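Local coordinates for protein transmembrane oligosaccharyl transferase, putative (Archaeoglobus fulgidus, PDB 3VGP) that belongs to the AglB group of archaeal membrane oligosaccharyl transferases, of which this is the C-terminal globular domain, at residues F69-E74 / H130-R135; V89-E94 / D155-E160. The protein carries 1 engineered substitution. One frame throughout, in Å; residues are numbered along the deposited sequence.

Interaction 1 (F69-E74 / H130-R135); sequences FTAKSE and HTVLYR
The guanidinium of R135 reaches across to the K72 carbonyl, which meets it at the edge, near its plane: NH2 is hydrogen-bonded to K72 O, though the 2.5 Å separation is implausibly short and its exact length doubtful. A bend at chi3 (-79°) turns the arginine chain back toward the start of its own segment, where NH2 and NE also make weak bonds to H130 O and T131 O. V132 CG2 lies over the rim of one guanidinium face, and a water in the guanidinium plane joins NH1 to E74 N. On the solvent side the methylenes of K72 cross H130 at a slant, K72 CD lying 3.7 Å from H130 CB, while a second water links the carbonyls of K72 and H130. V132 N gives A71 O a 2.8 Å bond. At the buried end L133 CD1 approaches the F69 ring obliquely, 3.9 Å from F69 CD1, and L133 N bonds weakly to F69 O. T131 caps its helix, OG1 accepting from Y134 N and also hydrogen-bonded to F128 O of helix 121-129. The contact thus sets the N-terminus of helix 132-138 against the loop between helices 58-69 and 74-84; F69 and L133 continue onto strand 88-91, and F128 packs on L133.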
ATOM      1  N   PHE A  69      -3.540   5.467  -1.413  1.00 15.80           N
ATOM      2  CA  PHE A  69      -2.881   5.525  -2.709  1.00 15.86           C
ATOM      3  C   PHE A  69      -3.427   6.599  -3.641  1.00 17.05           C
ATOM      4  O   PHE A  69      -2.655   7.234  -4.361  1.00 18.23           O
ATOM      5  CB  PHE A  69      -2.929   4.153  -3.397  1.00 13.85           C
ATOM      6  CG  PHE A  69      -1.999   3.128  -2.780  1.00 14.49           C
ATOM      7  CD1 PHE A  69      -0.691   3.477  -2.427  1.00 15.00           C
ATOM      8  CD2 PHE A  69      -2.421   1.817  -2.572  1.00 13.66           C
ATOM      9  CE1 PHE A  69       0.180   2.531  -1.876  1.00 14.69           C
ATOM     10  CE2 PHE A  69      -1.561   0.861  -2.025  1.00 15.97           C
ATOM     11  CZ  PHE A  69      -0.257   1.218  -1.676  1.00 16.59           C
ATOM     12  N   THR A  70      -4.738   6.824  -3.614  1.00 17.51           N
ATOM     13  CA  THR A  70      -5.344   7.830  -4.486  1.00 17.70           C
ATOM     14  C   THR A  70      -5.320   9.254  -3.937  1.00 19.64           C
ATOM     15  O   THR A  70      -5.768  10.189  -4.609  1.00 20.96           O
ATOM     16  CB  THR A  70      -6.807   7.453  -4.843  1.00 16.45           C
ATOM     17  OG1 THR A  70      -7.583   7.317  -3.645  1.00 18.49           O
ATOM     18  CG2 THR A  70      -6.837   6.143  -5.602  1.00 16.60           C
ATOM     19  N   ALA A  71      -4.794   9.435  -2.728  1.00 19.90           N
ATOM     20  CA  ALA A  71      -4.720  10.769  -2.143  1.00 20.86           C
ATOM     21  C   ALA A  71      -3.863  11.673  -3.023  1.00 22.40           C
ATOM     22  O   ALA A  71      -2.862  11.233  -3.586  1.00 21.51           O
ATOM     23  CB  ALA A  71      -4.129  10.700  -0.739  1.00 18.98           C
ATOM     24  N   LYS A  72      -4.268  12.934  -3.147  1.00 24.21           N
ATOM     25  CA  LYS A  72      -3.526  13.900  -3.951  1.00 26.56           C
ATOM     26  C   LYS A  72      -2.509  14.656  -3.100  1.00 27.42           C
ATOM     27  O   LYS A  72      -1.534  15.199  -3.622  1.00 28.61           O
ATOM     28  CB  LYS A  72      -4.490  14.890  -4.609  1.00 28.74           C
ATOM     29  CG  LYS A  72      -5.368  14.274  -5.694  1.00 32.72           C
ATOM     30  CD  LYS A  72      -4.530  13.826  -6.886  1.00 35.18           C
ATOM     31  CE  LYS A  72      -5.381  13.172  -7.970  1.00 36.89           C
ATOM     32  NZ  LYS A  72      -6.410  14.102  -8.523  1.00 40.00           N
ATOM     33  N   SER A  73      -2.741  14.694  -1.792  1.00 26.14           N
ATOM     34  CA  SER A  73      -1.833  15.385  -0.883  1.00 26.58           C
ATOM     35  C   SER A  73      -1.247  14.414   0.131  1.00 25.09           C
ATOM     36  O   SER A  73      -1.942  13.538   0.643  1.00 23.97           O
ATOM     37  CB  SER A  73      -2.562  16.513  -0.143  1.00 28.78           C
ATOM     38  OG  SER A  73      -3.405  16.008   0.877  1.00 31.77           O
ATOM     39  N   GLU A  74       0.038  14.572   0.419  1.00 24.69           N
ATOM     40  CA  GLU A  74       0.704  13.699   1.374  1.00 24.77           C
ATOM     41  C   GLU A  74       0.056  13.795   2.753  1.00 24.74           C
ATOM     42  O   GLU A  74       0.044  12.827   3.510  1.00 24.48           O
ATOM     43  CB  GLU A  74       2.191  14.054   1.466  1.00 24.72           C
ATOM     44  CG  GLU A  74       2.944  13.234   2.500  1.00 24.56           C
ATOM     45  CD  GLU A  74       4.445  13.465   2.472  1.00 24.09           C
ATOM     46  OE1 GLU A  74       4.882  14.582   2.125  1.00 25.83           O
ATOM     47  OE2 GLU A  74       5.188  12.525   2.819  1.00 24.11           O
ATOM     48  N   HIS A 130      -0.897  12.459 -10.332  1.00 21.81           N
ATOM     49  CA  HIS A 130      -0.979  13.456  -9.267  1.00 23.37           C
ATOM     50  C   HIS A 130      -1.209  12.841  -7.892  1.00 21.93           C
ATOM     51  O   HIS A 130      -1.417  13.561  -6.917  1.00 24.13           O
ATOM     52  CB  HIS A 130      -2.093  14.467  -9.550  1.00 26.51           C
ATOM     53  CG  HIS A 130      -1.816  15.363 -10.718  1.00 31.06           C
ATOM     54  ND1 HIS A 130      -1.953  14.948 -12.024  1.00 31.46           N
ATOM     55  CD2 HIS A 130      -1.402  16.652 -10.773  1.00 33.71           C
ATOM     56  CE1 HIS A 130      -1.637  15.942 -12.836  1.00 35.16           C
ATOM     57  NE2 HIS A 130      -1.299  16.987 -12.103  1.00 34.36           N
ATOM     58  N   THR A 131      -1.159  11.515  -7.807  1.00 20.03           N
ATOM     59  CA  THR A 131      -1.400  10.830  -6.534  1.00 18.89           C
ATOM     60  C   THR A 131      -0.140  10.618  -5.710  1.00 17.94           C
ATOM     61  O   THR A 131       0.977  10.758  -6.204  1.00 17.69           O
ATOM     62  CB  THR A 131      -2.009   9.433  -6.749  1.00 15.91           C
ATOM     63  OG1 THR A 131      -1.055   8.601  -7.424  1.00 15.83           O
ATOM     64  CG2 THR A 131      -3.278   9.520  -7.582  1.00 19.42           C
ATOM     65  N   VAL A 132      -0.339  10.270  -4.445  1.00 16.74           N
ATOM     66  CA  VAL A 132       0.775   9.989  -3.555  1.00 16.80           C
ATOM     67  C   VAL A 132       1.438   8.700  -4.052  1.00 17.01           C
ATOM     68  O   VAL A 132       2.656   8.534  -3.938  1.00 17.33           O
ATOM     69  CB  VAL A 132       0.285   9.823  -2.101  1.00 15.11           C
ATOM     70  CG1 VAL A 132       1.344   9.122  -1.260  1.00 19.76           C
ATOM     71  CG2 VAL A 132      -0.021  11.195  -1.508  1.00 17.48           C
ATOM     72  N   LEU A 133       0.638   7.794  -4.616  1.00 16.17           N
ATOM     73  CA  LEU A 133       1.182   6.545  -5.146  1.00 15.42           C
ATOM     74  C   LEU A 133       2.222   6.855  -6.219  1.00 16.42           C
ATOM     75  O   LEU A 133       3.260   6.188  -6.305  1.00 15.72           O
ATOM     76  CB  LEU A 133       0.069   5.665  -5.734  1.00 15.30           C
ATOM     77  CG  LEU A 133       0.494   4.395  -6.486  1.00 15.73           C
ATOM     78  CD1 LEU A 133       1.472   3.553  -5.662  1.00 17.09           C
ATOM     79  CD2 LEU A 133      -0.749   3.584  -6.823  1.00 16.01           C
ATOM     80  N   TYR A 134       1.949   7.861  -7.046  1.00 15.69           N
ATOM     81  CA  TYR A 134       2.907   8.228  -8.085  1.00 17.46           C
ATOM     82  C   TYR A 134       4.194   8.692  -7.409  1.00 17.33           C
ATOM     83  O   TYR A 134       5.293   8.267  -7.772  1.00 19.83           O
ATOM     84  CB  TYR A 134       2.362   9.367  -8.959  1.00 18.02           C
ATOM     85  CG  TYR A 134       3.382   9.894  -9.949  1.00 19.65           C
ATOM     86  CD1 TYR A 134       3.457   9.382 -11.246  1.00 20.77           C
ATOM     87  CD2 TYR A 134       4.300  10.874  -9.573  1.00 21.22           C
ATOM     88  CE1 TYR A 134       4.426   9.833 -12.146  1.00 22.96           C
ATOM     89  CE2 TYR A 134       5.273  11.332 -10.463  1.00 23.89           C
ATOM     90  CZ  TYR A 134       5.328  10.805 -11.745  1.00 23.58           C
ATOM     91  OH  TYR A 134       6.280  11.262 -12.628  1.00 29.12           O
ATOM     92  N   ARG A 135       4.056   9.568  -6.419  1.00 17.38           N
ATOM     93  CA  ARG A 135       5.215  10.088  -5.708  1.00 19.22           C
ATOM     94  C   ARG A 135       5.985   9.010  -4.962  1.00 18.28           C
ATOM     95  O   ARG A 135       7.174   9.169  -4.693  1.00 16.32           O
ATOM     96  CB  ARG A 135       4.791  11.212  -4.768  1.00 21.80           C
ATOM     97  CG  ARG A 135       4.759  12.567  -5.465  1.00 26.43           C
ATOM     98  CD  ARG A 135       3.963  13.573  -4.677  1.00 30.23           C
ATOM     99  NE  ARG A 135       2.532  13.374  -4.867  1.00 34.85           N
ATOM    100  CZ  ARG A 135       1.594  14.003  -4.171  1.00 34.78           C
ATOM    101  NH1 ARG A 135       1.936  14.875  -3.230  1.00 37.34           N
ATOM    102  NH2 ARG A 135       0.317  13.765  -4.419  1.00 37.28           N
TER
HETATM  103  O   HOH W   1      -1.249  16.222  -6.708  1.00 35.42           O
HETATM  104  O   HOH W   2       1.317  16.672  -1.076  1.00 30.36           O

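Interaction 2 (V89-E94 / D155-E160); sequences VVTADE and DVKIFE
V90 lays its CG1 methyl over CG1 of V156, 3.5 Å away and tighter than usual for two carbons; in both valines this branch is anti to the backbone N (chi1 -172° and -179°). The same V90 methyl also touches the K157 carbonyl, and V90 CG2 lies against I158 CG1. W8 and M15 of helix 6-20 pack on V90 from this face of the sheet.

On the face carrying V89, T91, K157 and F159, the phenyl ring presents its edge to the neighbouring strand. V89 O and T91 OG1 both lie near the ring plane, OG1 3.4 Å from F159 CE2, and the T91 and F159 side chains cross at about a right angle. T91 OG1 also sits 3.5 Å from K157 CB and has its hydrogen-bonding partner in H137 ND1.

Between the two layers the antiparallel strands are joined by paired backbone bonds at V89-F159 and T91-K157, with V90-I158 the non-hydrogen-bonded pair between them.

Beyond the strand end, D155 takes over. Its OD2 accepts from D93 N at 2.8 Å through the anti lone pair, and a water that donates to OD2 accepts from E94 N. This brings the two carboxylates within 3.6 Å, D93 OD2 to D155 OD2, their planes only 19° apart. D93 OD1 is hydrogen-bonded to H137 NE2, so one histidine holds both T91 and D93. The crowding of two acidic groups would be expected to raise the proton affinity of one of them, whereas the backbone NH and water at D155 OD2 should offset part of that cost.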
ATOM      1  N   VAL A  89       4.581   0.691   3.924  1.00 15.27           N
ATOM      2  CA  VAL A  89       3.656   0.855   2.813  1.00 14.13           C
ATOM      3  C   VAL A  89       4.381   0.176   1.652  1.00 15.50           C
ATOM      4  O   VAL A  89       5.563   0.431   1.421  1.00 17.09           O
ATOM      5  CB  VAL A  89       3.418   2.341   2.469  1.00 15.85           C
ATOM      6  CG1 VAL A  89       2.582   2.442   1.205  1.00 16.78           C
ATOM      7  CG2 VAL A  89       2.692   3.031   3.618  1.00 18.26           C
ATOM      8  N   VAL A  90       3.683  -0.683   0.923  1.00 16.10           N
ATOM      9  CA  VAL A  90       4.320  -1.409  -0.170  1.00 16.23           C
ATOM     10  C   VAL A  90       3.652  -1.154  -1.511  1.00 16.04           C
ATOM     11  O   VAL A  90       2.428  -1.193  -1.616  1.00 16.29           O
ATOM     12  CB  VAL A  90       4.298  -2.928   0.105  1.00 18.30           C
ATOM     13  CG1 VAL A  90       5.142  -3.662  -0.931  1.00 21.13           C
ATOM     14  CG2 VAL A  90       4.809  -3.205   1.509  1.00 21.87           C
ATOM     15  N   THR A  91       4.466  -0.900  -2.532  1.00 15.25           N
ATOM     16  CA  THR A  91       3.961  -0.653  -3.880  1.00 15.80           C
ATOM     17  C   THR A  91       4.598  -1.651  -4.847  1.00 17.18           C
ATOM     18  O   THR A  91       5.491  -2.407  -4.472  1.00 17.19           O
ATOM     19  CB  THR A  91       4.277   0.789  -4.363  1.00 15.78           C
ATOM     20  OG1 THR A  91       5.695   0.971  -4.482  1.00 16.89           O
ATOM     21  CG2 THR A  91       3.723   1.815  -3.368  1.00 17.10           C
ATOM     22  N   ALA A  92       4.114  -1.663  -6.086  1.00 16.22           N
ATOM     23  CA  ALA A  92       4.639  -2.555  -7.119  1.00 16.83           C
ATOM     24  C   ALA A  92       4.142  -2.029  -8.457  1.00 16.63           C
ATOM     25  O   ALA A  92       3.176  -1.267  -8.504  1.00 16.32           O
ATOM     26  CB  ALA A  92       4.143  -3.982  -6.896  1.00 16.90           C
ATOM     27  N   ASP A  93       4.782  -2.429  -9.551  1.00 15.08           N
ATOM     28  CA  ASP A  93       4.354  -1.932 -10.858  1.00 17.27           C
ATOM     29  C   ASP A  93       2.880  -2.211 -11.120  1.00 16.11           C
ATOM     30  O   ASP A  93       2.180  -1.379 -11.706  1.00 16.67           O
ATOM     31  CB  ASP A  93       5.172  -2.564 -11.993  1.00 19.50           C
ATOM     32  CG  ASP A  93       6.594  -2.045 -12.059  1.00 22.76           C
ATOM     33  OD1 ASP A  93       6.873  -0.970 -11.488  1.00 23.91           O
ATOM     34  OD2 ASP A  93       7.435  -2.710 -12.709  1.00 23.35           O
ATOM     35  N   GLU A  94       2.408  -3.371 -10.676  1.00 18.50           N
ATOM     36  CA  GLU A  94       1.018  -3.775 -10.900  1.00 19.31           C
ATOM     37  C   GLU A  94      -0.066  -2.795 -10.455  1.00 20.89           C
ATOM     38  O   GLU A  94      -1.141  -2.769 -11.045  1.00 20.01           O
ATOM     39  CB  GLU A  94       0.743  -5.140 -10.256  1.00 22.72           C
ATOM     40  CG  GLU A  94       0.854  -5.154  -8.735  1.00 27.37           C
ATOM     41  CD  GLU A  94       0.383  -6.462  -8.122  1.00 30.66           C
ATOM     42  OE1 GLU A  94       0.422  -6.584  -6.877  1.00 30.08           O
ATOM     43  OE2 GLU A  94      -0.033  -7.365  -8.884  1.00 29.24           O
ATOM     44  N   ASP A 155      10.226  -5.238  -8.512  1.00 22.10           N
ATOM     45  CA  ASP A 155       9.582  -3.933  -8.603  1.00 21.30           C
ATOM     46  C   ASP A 155       8.707  -3.678  -7.381  1.00 21.53           C
ATOM     47  O   ASP A 155       7.960  -2.702  -7.333  1.00 20.33           O
ATOM     48  CB  ASP A 155       8.750  -3.806  -9.882  1.00 23.60           C
ATOM     49  CG  ASP A 155       7.730  -4.909 -10.031  1.00 25.47           C
ATOM     50  OD1 ASP A 155       8.130  -6.044 -10.359  1.00 28.42           O
ATOM     51  OD2 ASP A 155       6.528  -4.643  -9.818  1.00 24.74           O
ATOM     52  N   VAL A 156       8.799  -4.567  -6.397  1.00 19.11           N
ATOM     53  CA  VAL A 156       8.046  -4.406  -5.159  1.00 18.70           C
ATOM     54  C   VAL A 156       8.887  -3.465  -4.297  1.00 19.02           C
ATOM     55  O   VAL A 156      10.035  -3.776  -3.975  1.00 21.34           O
ATOM     56  CB  VAL A 156       7.867  -5.753  -4.418  1.00 17.44           C
ATOM     57  CG1 VAL A 156       7.045  -5.547  -3.150  1.00 19.07           C
ATOM     58  CG2 VAL A 156       7.182  -6.759  -5.321  1.00 18.41           C
ATOM     59  N   LYS A 157       8.322  -2.316  -3.939  1.00 17.60           N
ATOM     60  CA  LYS A 157       9.048  -1.334  -3.137  1.00 17.38           C
ATOM     61  C   LYS A 157       8.454  -1.203  -1.740  1.00 17.78           C
ATOM     62  O   LYS A 157       7.241  -1.082  -1.586  1.00 17.95           O
ATOM     63  CB  LYS A 157       9.029   0.033  -3.829  1.00 16.74           C
ATOM     64  CG  LYS A 157       9.644   0.033  -5.219  1.00 14.98           C
ATOM     65  CD  LYS A 157       9.679   1.427  -5.821  1.00 17.63           C
ATOM     66  CE  LYS A 157      10.245   1.385  -7.241  1.00 21.08           C
ATOM     67  NZ  LYS A 157      10.365   2.732  -7.853  1.00 23.03           N
ATOM     68  N   ILE A 158       9.318  -1.228  -0.728  1.00 14.79           N
ATOM     69  CA  ILE A 158       8.882  -1.103   0.658  1.00 16.60           C
ATOM     70  C   ILE A 158       9.286   0.265   1.192  1.00 15.60           C
ATOM     71  O   ILE A 158      10.462   0.624   1.184  1.00 14.60           O
ATOM     72  CB  ILE A 158       9.509  -2.201   1.551  1.00 15.74           C
ATOM     73  CG1 ILE A 158       9.066  -3.583   1.058  1.00 16.51           C
ATOM     74  CG2 ILE A 158       9.073  -2.012   3.004  1.00 18.09           C
ATOM     75  CD1 ILE A 158       9.682  -4.730   1.822  1.00 14.97           C
ATOM     76  N   PHE A 159       8.295   1.027   1.641  1.00 13.95           N
ATOM     77  CA  PHE A 159       8.517   2.360   2.185  1.00 13.84           C
ATOM     78  C   PHE A 159       8.234   2.338   3.678  1.00 16.02           C
ATOM     79  O   PHE A 159       7.280   1.706   4.124  1.00 15.55           O
ATOM     80  CB  PHE A 159       7.574   3.364   1.520  1.00 14.20           C
ATOM     81  CG  PHE A 159       7.812   3.539   0.045  1.00 12.55           C
ATOM     82  CD1 PHE A 159       8.680   4.519  -0.419  1.00 14.62           C
ATOM     83  CD2 PHE A 159       7.171   2.717  -0.876  1.00 14.68           C
ATOM     84  CE1 PHE A 159       8.908   4.683  -1.778  1.00 15.31           C
ATOM     85  CE2 PHE A 159       7.392   2.870  -2.240  1.00 15.27           C
ATOM     86  CZ  PHE A 159       8.260   3.853  -2.694  1.00 15.29           C
ATOM     87  N   GLU A 160       9.069   3.018   4.452  1.00 14.51           N
ATOM     88  CA  GLU A 160       8.843   3.082   5.886  1.00 15.21           C
ATOM     89  C   GLU A 160       8.233   4.440   6.196  1.00 16.47           C
ATOM     90  O   GLU A 160       8.632   5.462   5.631  1.00 16.55           O
ATOM     91  CB  GLU A 160      10.158   2.904   6.652  1.00 18.11           C
ATOM     92  CG  GLU A 160       9.997   2.920   8.168  1.00 22.21           C
ATOM     93  CD  GLU A 160      11.241   2.431   8.891  1.00 25.46           C
ATOM     94  OE1 GLU A 160      12.354   2.843   8.503  1.00 25.95           O
ATOM     95  OE2 GLU A 160      11.106   1.641   9.851  1.00 27.17           O
TER
HETATM   96  O   HOH W   3       4.075  -5.708 -10.262  1.00 20.04           O

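Overall arrangement
Interaction 2 lies in the buried centre of the domain, joining the two middle strands of the mixed sheet, whereas interaction 1 is partly buried and runs out to solvent at K72 and H130. Their centres are 14 Å apart, yet they meet directly: the F69 ring packs on V89 and T91, and L133 CD1 lies 3.7 Å from T91 CG2. The apolar end of interaction 1 therefore rests on one face of the sheet of interaction 2. Their chemistry differs accordingly. Regular backbone pairing and aliphatic packing dominate between the strands, with acidic groups gathered at the strand end, while loop and helix N-terminus are joined by an arginine, backbone carbonyls and bridging waters.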